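Local coordinates for putative lipoprotein YcdA (Bacillus subtilis subsp. subtilis str. 168, PDB 4R4G) that is of unknown function, a putative membrane-anchored lipoprotein that joins an Ig-like N-terminal domain to an alpha-beta C-terminal domain, at residues K148-Y153 with V236-K241; A164-I169 with N175-D180. One frame throughout, in Å; residues are numbered along the deposited sequence.

Contact 1: K148-Y153 with V236-K241; sequences KALSAY and VEATVK
Leu150, on helix 145-157, comes down onto strand 233-244 over Val236, their CA atoms 7.5 Å apart, and no hydrogen bond joins the two segments. One methyl group does the work on the helix side. Leu150 CD2 lies 3.6 Å from Val236 CG1 and stands 4.0 Å from Val236 CB, so it rests against the base of the valine as well as its branch. The same methyl reaches Ala238 CB at 4.1 Å, bridging two residues that face the helix from the strand. The side chains of Leu150 and Val236 pass one another heading opposite ways; the leucine has CG anti to its backbone N (chi1 176°), which carries its branch past the valine to the alanine. All three residues are buried, and the contact is purely apolar, a small piece of the helix-on-sheet packing in the C-terminal domain. Strand 233-244 runs between strands 221-230 and 293-301, antiparallel to both; Val236 and Ala238 make backbone hydrogen bonds with Val297 and Val295. One turn of helix away from the leucine, Tyr153 meets Phe166 of helix 165-170 edge-to-face, while Ala149 touches Met299 of strand 293-301.

Contact 2: A164-I169 with N175-D180; sequences ADFEKI and NEIVND
Phe166 and Ile177 make the apolar half of this contact: the far end of the ring meets one methyl, with Phe166 CZ 4.0 Å from Ile177 CG2 and Phe166 CE2 nearly as close to it. The methyl comes at the ring on a slant. With CG anti to the backbone N (chi1 -173°), the phenylalanine side chain reaches from its own helix toward the other, and the nearest CA atoms in this pairing, those of Glu167 and Asn175, are still 10.0 Å apart. Beside it, the carboxylate of Glu167 and the amide of Asn175 approach without a hydrogen bond: Glu167 OE2 and Asn175 ND2 stand 4.2 Å apart, the side chains crossing at about a right angle and the carboxylate and amide planes 54° apart. A bend at chi2 of Glu167 brings its carboxylate round, and OE2 accepts a hydrogen bond from the backbone N of Lys174, tying helix 165-170 to the first turn of helix 174-192. Phe166 O is also hydrogen-bonded to Thr170 OG1. Beyond the pair, helix 145-157 backs both apolar residues, with Phe166 packed on Ala152 and Val156, while the loop residues Ala172 and Met311 touch Phe166 and Ile177 respectively.

How the contacts relate
Helix 145-157 ties the two contacts together: through Leu150 it packs on the sheet in contact 1, and through Ala149, Ala152 and Tyr153 it meets the helices of contact 2. The centres are 15 Å apart, yet Ala149 CA comes within 3.5 Å of Ile169 CG2, and Tyr153 CE1 within 3.5 Å of Ile177 CD1. Contact 1 is buried and entirely aliphatic, and joins residues far apart in sequence. Contact 2 lies farther from the centre of the chain, joins two helices separated by a short linker, and combines an aromatic-aliphatic patch with a loose, unbonded polar pair. Together they form successive layers of the C-terminal domain, from sheet to helix to outer helices.

Contact 1: K148-Y153 with V236-K241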
ATOM      1  N   LYS A 148       3.525   3.176  -4.384  1.00 63.40           N
ATOM      2  CA  LYS A 148       4.111   3.966  -5.471  1.00 63.53           C
ATOM      3  C   LYS A 148       2.940   4.512  -6.306  1.00 67.93           C
ATOM      4  O   LYS A 148       2.815   5.733  -6.458  1.00 69.37           O
ATOM      5  CB  LYS A 148       5.130   3.133  -6.301  1.00 66.50           C
ATOM      6  CG  LYS A 148       6.424   2.750  -5.522  1.00 71.98           C
ATOM      7  CD  LYS A 148       7.463   1.962  -6.370  1.00 81.98           C
ATOM      8  CE  LYS A 148       8.520   1.227  -5.548  1.00 92.79           C
ATOM      9  NZ  LYS A 148       8.223  -0.246  -5.372  1.00 98.26           N
ATOM     10  N   ALA A 149       2.016   3.626  -6.712  1.00 63.56           N
ATOM     11  CA  ALA A 149       0.797   3.989  -7.425  1.00 63.82           C
ATOM     12  C   ALA A 149      -0.072   4.989  -6.622  1.00 67.37           C
ATOM     13  O   ALA A 149      -0.466   5.998  -7.201  1.00 68.53           O
ATOM     14  CB  ALA A 149      -0.000   2.751  -7.763  1.00 65.13           C
ATOM     15  N   LEU A 150      -0.314   4.772  -5.305  1.00 63.23           N
ATOM     16  CA  LEU A 150      -1.109   5.726  -4.509  1.00 62.83           C
ATOM     17  C   LEU A 150      -0.456   7.123  -4.493  1.00 71.02           C
ATOM     18  O   LEU A 150      -1.154   8.134  -4.618  1.00 72.33           O
ATOM     19  CB  LEU A 150      -1.369   5.255  -3.072  1.00 61.37           C
ATOM     20  CG  LEU A 150      -2.109   6.298  -2.226  1.00 66.50           C
ATOM     21  CD1 LEU A 150      -3.549   6.484  -2.693  1.00 67.52           C
ATOM     22  CD2 LEU A 150      -2.035   6.004  -0.769  1.00 69.11           C
ATOM     23  N   SER A 151       0.878   7.172  -4.370  1.00 68.25           N
ATOM     24  CA  SER A 151       1.647   8.414  -4.369  1.00 68.12           C
ATOM     25  C   SER A 151       1.512   9.132  -5.726  1.00 72.47           C
ATOM     26  O   SER A 151       1.416  10.363  -5.727  1.00 75.16           O
ATOM     27  CB  SER A 151       3.112   8.134  -4.037  1.00 72.87           C
ATOM     28  OG  SER A 151       3.831   9.317  -3.728  1.00 88.84           O
ATOM     29  N   ALA A 152       1.467   8.375  -6.865  1.00 66.87           N
ATOM     30  CA  ALA A 152       1.287   8.920  -8.228  1.00 67.44           C
ATOM     31  C   ALA A 152      -0.082   9.596  -8.367  1.00 71.94           C
ATOM     32  O   ALA A 152      -0.177  10.657  -8.976  1.00 72.87           O
ATOM     33  CB  ALA A 152       1.429   7.820  -9.269  1.00 69.29           C
ATOM     34  N   TYR A 153      -1.132   8.990  -7.768  1.00 67.64           N
ATOM     35  CA  TYR A 153      -2.487   9.521  -7.727  1.00 66.83           C
ATOM     36  C   TYR A 153      -2.482  10.846  -6.995  1.00 68.92           C
ATOM     37  O   TYR A 153      -3.055  11.803  -7.491  1.00 70.45           O
ATOM     38  CB  TYR A 153      -3.443   8.534  -7.033  1.00 68.31           C
ATOM     39  CG  TYR A 153      -4.169   7.594  -7.969  1.00 72.66           C
ATOM     40  CD1 TYR A 153      -5.372   7.960  -8.562  1.00 75.86           C
ATOM     41  CD2 TYR A 153      -3.673   6.320  -8.233  1.00 74.30           C
ATOM     42  CE1 TYR A 153      -6.062   7.085  -9.395  1.00 79.21           C
ATOM     43  CE2 TYR A 153      -4.354   5.436  -9.068  1.00 76.94           C
ATOM     44  CZ  TYR A 153      -5.545   5.826  -9.654  1.00 87.74           C
ATOM     45  OH  TYR A 153      -6.209   4.966 -10.492  1.00 93.48           O
ATOM     46  N   VAL A 236      -2.814   0.379   1.557  1.00 66.45           N
ATOM     47  CA  VAL A 236      -1.774   1.383   1.627  1.00 64.11           C
ATOM     48  C   VAL A 236      -2.114   2.303   2.782  1.00 69.94           C
ATOM     49  O   VAL A 236      -3.237   2.811   2.884  1.00 71.79           O
ATOM     50  CB  VAL A 236      -1.574   2.148   0.303  1.00 67.23           C
ATOM     51  CG1 VAL A 236      -0.373   3.090   0.406  1.00 67.37           C
ATOM     52  CG2 VAL A 236      -1.396   1.199  -0.873  1.00 66.81           C
ATOM     53  N   GLU A 237      -1.155   2.470   3.674  1.00 66.03           N
ATOM     54  CA  GLU A 237      -1.252   3.314   4.847  1.00 67.07           C
ATOM     55  C   GLU A 237      -0.628   4.657   4.483  1.00 70.99           C
ATOM     56  O   GLU A 237       0.583   4.749   4.260  1.00 71.24           O
ATOM     57  CB  GLU A 237      -0.528   2.616   6.003  1.00 68.98           C
ATOM     58  CG  GLU A 237      -0.752   3.191   7.384  1.00 83.82           C
ATOM     59  CD  GLU A 237      -0.582   2.183   8.507  1.00112.00           C
ATOM     60  OE1 GLU A 237      -1.259   1.125   8.478  1.00111.18           O
ATOM     61  OE2 GLU A 237       0.208   2.469   9.436  1.00106.13           O
ATOM     62  N   ALA A 238      -1.470   5.680   4.325  1.00 66.58           N
ATOM     63  CA  ALA A 238      -1.015   7.019   3.957  1.00 64.47           C
ATOM     64  C   ALA A 238      -0.911   7.891   5.186  1.00 65.82           C
ATOM     65  O   ALA A 238      -1.900   8.083   5.893  1.00 65.54           O
ATOM     66  CB  ALA A 238      -1.961   7.630   2.951  1.00 64.92           C
ATOM     67  N   THR A 239       0.299   8.365   5.483  1.00 61.53           N
ATOM     68  CA  THR A 239       0.500   9.226   6.639  1.00 62.65           C
ATOM     69  C   THR A 239       0.659  10.600   6.049  1.00 68.47           C
ATOM     70  O   THR A 239       1.613  10.875   5.309  1.00 69.77           O
ATOM     71  CB  THR A 239       1.642   8.718   7.543  1.00 70.38           C
ATOM     72  OG1 THR A 239       1.391   7.344   7.935  1.00 68.65           O
ATOM     73  CG2 THR A 239       1.838   9.596   8.766  1.00 63.98           C
ATOM     74  N   VAL A 240      -0.330  11.443   6.316  1.00 64.36           N
ATOM     75  CA  VAL A 240      -0.401  12.741   5.704  1.00 63.32           C
ATOM     76  C   VAL A 240      -0.186  13.868   6.692  1.00 71.05           C
ATOM     77  O   VAL A 240      -0.879  13.933   7.713  1.00 71.89           O
ATOM     78  CB  VAL A 240      -1.789  12.889   4.994  1.00 65.29           C
ATOM     79  CG1 VAL A 240      -2.014  14.313   4.460  1.00 65.21           C
ATOM     80  CG2 VAL A 240      -1.969  11.851   3.879  1.00 63.05           C
ATOM     81  N   LYS A 241       0.766  14.777   6.343  1.00 68.99           N
ATOM     82  CA  LYS A 241       1.064  16.021   7.043  0.50 70.26           C
ATOM     83  C   LYS A 241       0.199  17.085   6.348  1.00 74.01           C
ATOM     84  O   LYS A 241       0.473  17.387   5.180  1.00 72.41           O
ATOM     85  CB  LYS A 241       2.579  16.329   6.959  0.50 73.42           C
ATOM     86  CG  LYS A 241       3.029  17.630   7.642  0.50 86.15           C
ATOM     87  CD  LYS A 241       4.560  17.845   7.565  0.50 96.29           C
ATOM     88  CE  LYS A 241       5.060  18.350   6.221  0.50 99.33           C
ATOM     89  NZ  LYS A 241       6.542  18.348   6.136  0.50104.23           N
TER

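Contact 2: A164-I169 with N175-D180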
ATOM      1  N   ALA A 164       5.117  11.128 -15.561  1.00 99.35           N
ATOM      2  CA  ALA A 164       5.068  10.325 -16.791  1.00102.30           C
ATOM      3  C   ALA A 164       4.821   8.847 -16.484  1.00105.21           C
ATOM      4  O   ALA A 164       4.361   8.083 -17.340  1.00106.79           O
ATOM      5  CB  ALA A 164       6.354  10.491 -17.573  1.00106.61           C
ATOM      6  N   ASP A 165       5.083   8.473 -15.236  1.00 98.49           N
ATOM      7  CA  ASP A 165       4.882   7.130 -14.751  1.00 97.22           C
ATOM      8  C   ASP A 165       3.406   6.806 -14.489  1.00 95.04           C
ATOM      9  O   ASP A 165       3.057   5.627 -14.522  1.00 95.80           O
ATOM     10  CB  ASP A 165       5.686   6.935 -13.460  1.00 98.33           C
ATOM     11  CG  ASP A 165       7.148   6.567 -13.649  1.00118.04           C
ATOM     12  OD1 ASP A 165       7.607   6.509 -14.823  1.00123.26           O
ATOM     13  OD2 ASP A 165       7.834   6.327 -12.628  1.00123.31           O
ATOM     14  N   PHE A 166       2.555   7.826 -14.218  1.00 85.12           N
ATOM     15  CA  PHE A 166       1.144   7.661 -13.843  1.00 81.00           C
ATOM     16  C   PHE A 166       0.381   6.633 -14.687  1.00 86.04           C
ATOM     17  O   PHE A 166      -0.166   5.684 -14.124  1.00 83.61           O
ATOM     18  CB  PHE A 166       0.369   8.993 -13.838  1.00 80.55           C
ATOM     19  CG  PHE A 166      -1.038   8.838 -13.301  1.00 78.95           C
ATOM     20  CD1 PHE A 166      -1.265   8.644 -11.942  1.00 78.46           C
ATOM     21  CD2 PHE A 166      -2.127   8.794 -14.161  1.00 80.96           C
ATOM     22  CE1 PHE A 166      -2.558   8.459 -11.452  1.00 78.02           C
ATOM     23  CE2 PHE A 166      -3.415   8.598 -13.669  1.00 82.33           C
ATOM     24  CZ  PHE A 166      -3.624   8.462 -12.317  1.00 78.13           C
ATOM     25  N   GLU A 167       0.308   6.833 -15.999  1.00 86.31           N
ATOM     26  CA  GLU A 167      -0.418   5.917 -16.870  1.00 88.99           C
ATOM     27  C   GLU A 167       0.175   4.500 -16.768  1.00 97.14           C
ATOM     28  O   GLU A 167      -0.574   3.560 -16.500  1.00 97.47           O
ATOM     29  CB  GLU A 167      -0.413   6.427 -18.312  1.00 93.52           C
ATOM     30  CG  GLU A 167      -0.828   7.890 -18.426  1.00102.24           C
ATOM     31  CD  GLU A 167      -2.039   8.202 -19.285  1.00122.77           C
ATOM     32  OE1 GLU A 167      -2.478   7.325 -20.066  1.00143.09           O
ATOM     33  OE2 GLU A 167      -2.537   9.348 -19.196  1.00100.32           O
ATOM     34  N   LYS A 168       1.520   4.369 -16.873  1.00 95.56           N
ATOM     35  CA  LYS A 168       2.245   3.087 -16.804  1.00 96.64           C
ATOM     36  C   LYS A 168       1.961   2.328 -15.510  1.00 96.65           C
ATOM     37  O   LYS A 168       1.679   1.129 -15.541  1.00 96.87           O
ATOM     38  CB  LYS A 168       3.781   3.289 -16.933  1.00101.72           C
ATOM     39  CG  LYS A 168       4.260   4.073 -18.167  1.00133.13           C
ATOM     40  CD  LYS A 168       5.644   4.725 -17.949  1.00144.84           C
ATOM     41  CE  LYS A 168       6.019   5.711 -19.037  1.00149.74           C
ATOM     42  NZ  LYS A 168       7.189   6.544 -18.650  1.00149.54           N
ATOM     43  N   ILE A 169       2.040   3.035 -14.383  1.00 89.24           N
ATOM     44  CA  ILE A 169       1.897   2.508 -13.034  1.00 85.34           C
ATOM     45  C   ILE A 169       0.429   2.179 -12.676  1.00 84.77           C
ATOM     46  O   ILE A 169       0.198   1.143 -12.067  1.00 83.66           O
ATOM     47  CB  ILE A 169       2.546   3.555 -12.066  1.00 86.52           C
ATOM     48  CG1 ILE A 169       4.064   3.316 -11.954  1.00 88.80           C
ATOM     49  CG2 ILE A 169       1.894   3.653 -10.690  1.00 82.41           C
ATOM     50  CD1 ILE A 169       4.842   4.393 -11.075  1.00102.33           C
ATOM     51  N   ASN A 175      -5.548  12.789 -17.565  1.00 89.31           N
ATOM     52  CA  ASN A 175      -6.405  13.876 -18.045  1.00 89.41           C
ATOM     53  C   ASN A 175      -7.862  13.698 -17.612  1.00 91.50           C
ATOM     54  O   ASN A 175      -8.420  14.619 -17.033  1.00 90.15           O
ATOM     55  CB  ASN A 175      -6.290  14.036 -19.553  1.00 94.32           C
ATOM     56  CG  ASN A 175      -4.854  14.085 -20.004  1.00127.94           C
ATOM     57  OD1 ASN A 175      -4.195  15.126 -19.908  1.00113.87           O
ATOM     58  ND2 ASN A 175      -4.307  12.924 -20.395  1.00129.19           N
ATOM     59  N   GLU A 176      -8.433  12.508 -17.791  1.00 88.80           N
ATOM     60  CA  GLU A 176      -9.818  12.224 -17.415  1.00 89.32           C
ATOM     61  C   GLU A 176     -10.044  12.232 -15.896  1.00 91.76           C
ATOM     62  O   GLU A 176     -10.996  12.867 -15.448  1.00 90.94           O
ATOM     63  CB  GLU A 176     -10.259  10.870 -17.991  1.00 93.24           C
ATOM     64  CG  GLU A 176     -11.755  10.732 -18.204  1.00105.28           C
ATOM     65  CD  GLU A 176     -12.144   9.545 -19.057  1.00124.04           C
ATOM     66  OE1 GLU A 176     -12.097   8.400 -18.544  1.00114.92           O
ATOM     67  OE2 GLU A 176     -12.483   9.760 -20.244  1.00114.29           O
ATOM     68  N   ILE A 177      -9.189  11.529 -15.115  1.00 87.95           N
ATOM     69  CA  ILE A 177      -9.336  11.413 -13.660  1.00 85.54           C
ATOM     70  C   ILE A 177      -9.134  12.769 -12.974  1.00 83.98           C
ATOM     71  O   ILE A 177      -9.864  13.060 -12.029  1.00 83.28           O
ATOM     72  CB  ILE A 177      -8.451  10.284 -13.056  1.00 89.01           C
ATOM     73  CG1 ILE A 177      -8.864   9.956 -11.613  1.00 88.79           C
ATOM     74  CG2 ILE A 177      -6.945  10.542 -13.170  1.00 89.53           C
ATOM     75  CD1 ILE A 177      -8.695   8.536 -11.268  1.00 97.43           C
ATOM     76  N   VAL A 178      -8.212  13.606 -13.488  1.00 77.47           N
ATOM     77  CA  VAL A 178      -7.906  14.938 -12.967  1.00 75.11           C
ATOM     78  C   VAL A 178      -9.071  15.907 -13.256  1.00 81.99           C
ATOM     79  O   VAL A 178      -9.498  16.633 -12.352  1.00 80.94           O
ATOM     80  CB  VAL A 178      -6.568  15.468 -13.545  1.00 77.80           C
ATOM     81  CG1 VAL A 178      -6.383  16.959 -13.272  1.00 76.52           C
ATOM     82  CG2 VAL A 178      -5.389  14.676 -13.011  1.00 76.21           C
ATOM     83  N   ASN A 179      -9.567  15.931 -14.510  1.00 80.98           N
ATOM     84  CA  ASN A 179     -10.675  16.796 -14.902  1.00 82.15           C
ATOM     85  C   ASN A 179     -11.921  16.468 -14.097  1.00 85.14           C
ATOM     86  O   ASN A 179     -12.595  17.381 -13.610  1.00 83.08           O
ATOM     87  CB  ASN A 179     -10.949  16.697 -16.402  1.00 89.12           C
ATOM     88  CG  ASN A 179     -10.047  17.585 -17.223  1.00121.48           C
ATOM     89  OD1 ASN A 179      -8.812  17.473 -17.199  1.00115.66           O
ATOM     90  ND2 ASN A 179     -10.646  18.505 -17.957  1.00119.16           N
ATOM     91  N   ASP A 180     -12.192  15.168 -13.906  1.00 83.52           N
ATOM     92  CA  ASP A 180     -13.327  14.726 -13.101  1.00 84.79           C
ATOM     93  C   ASP A 180     -13.159  15.189 -11.657  1.00 87.29           C
ATOM     94  O   ASP A 180     -14.112  15.722 -11.082  1.00 87.15           O
ATOM     95  CB  ASP A 180     -13.502  13.200 -13.168  1.00 88.32           C
ATOM     96  CG  ASP A 180     -14.042  12.648 -14.483  1.00106.03           C
ATOM     97  OD1 ASP A 180     -14.477  13.465 -15.354  1.00108.84           O
ATOM     98  OD2 ASP A 180     -14.041  11.408 -14.645  1.00113.12           O
TER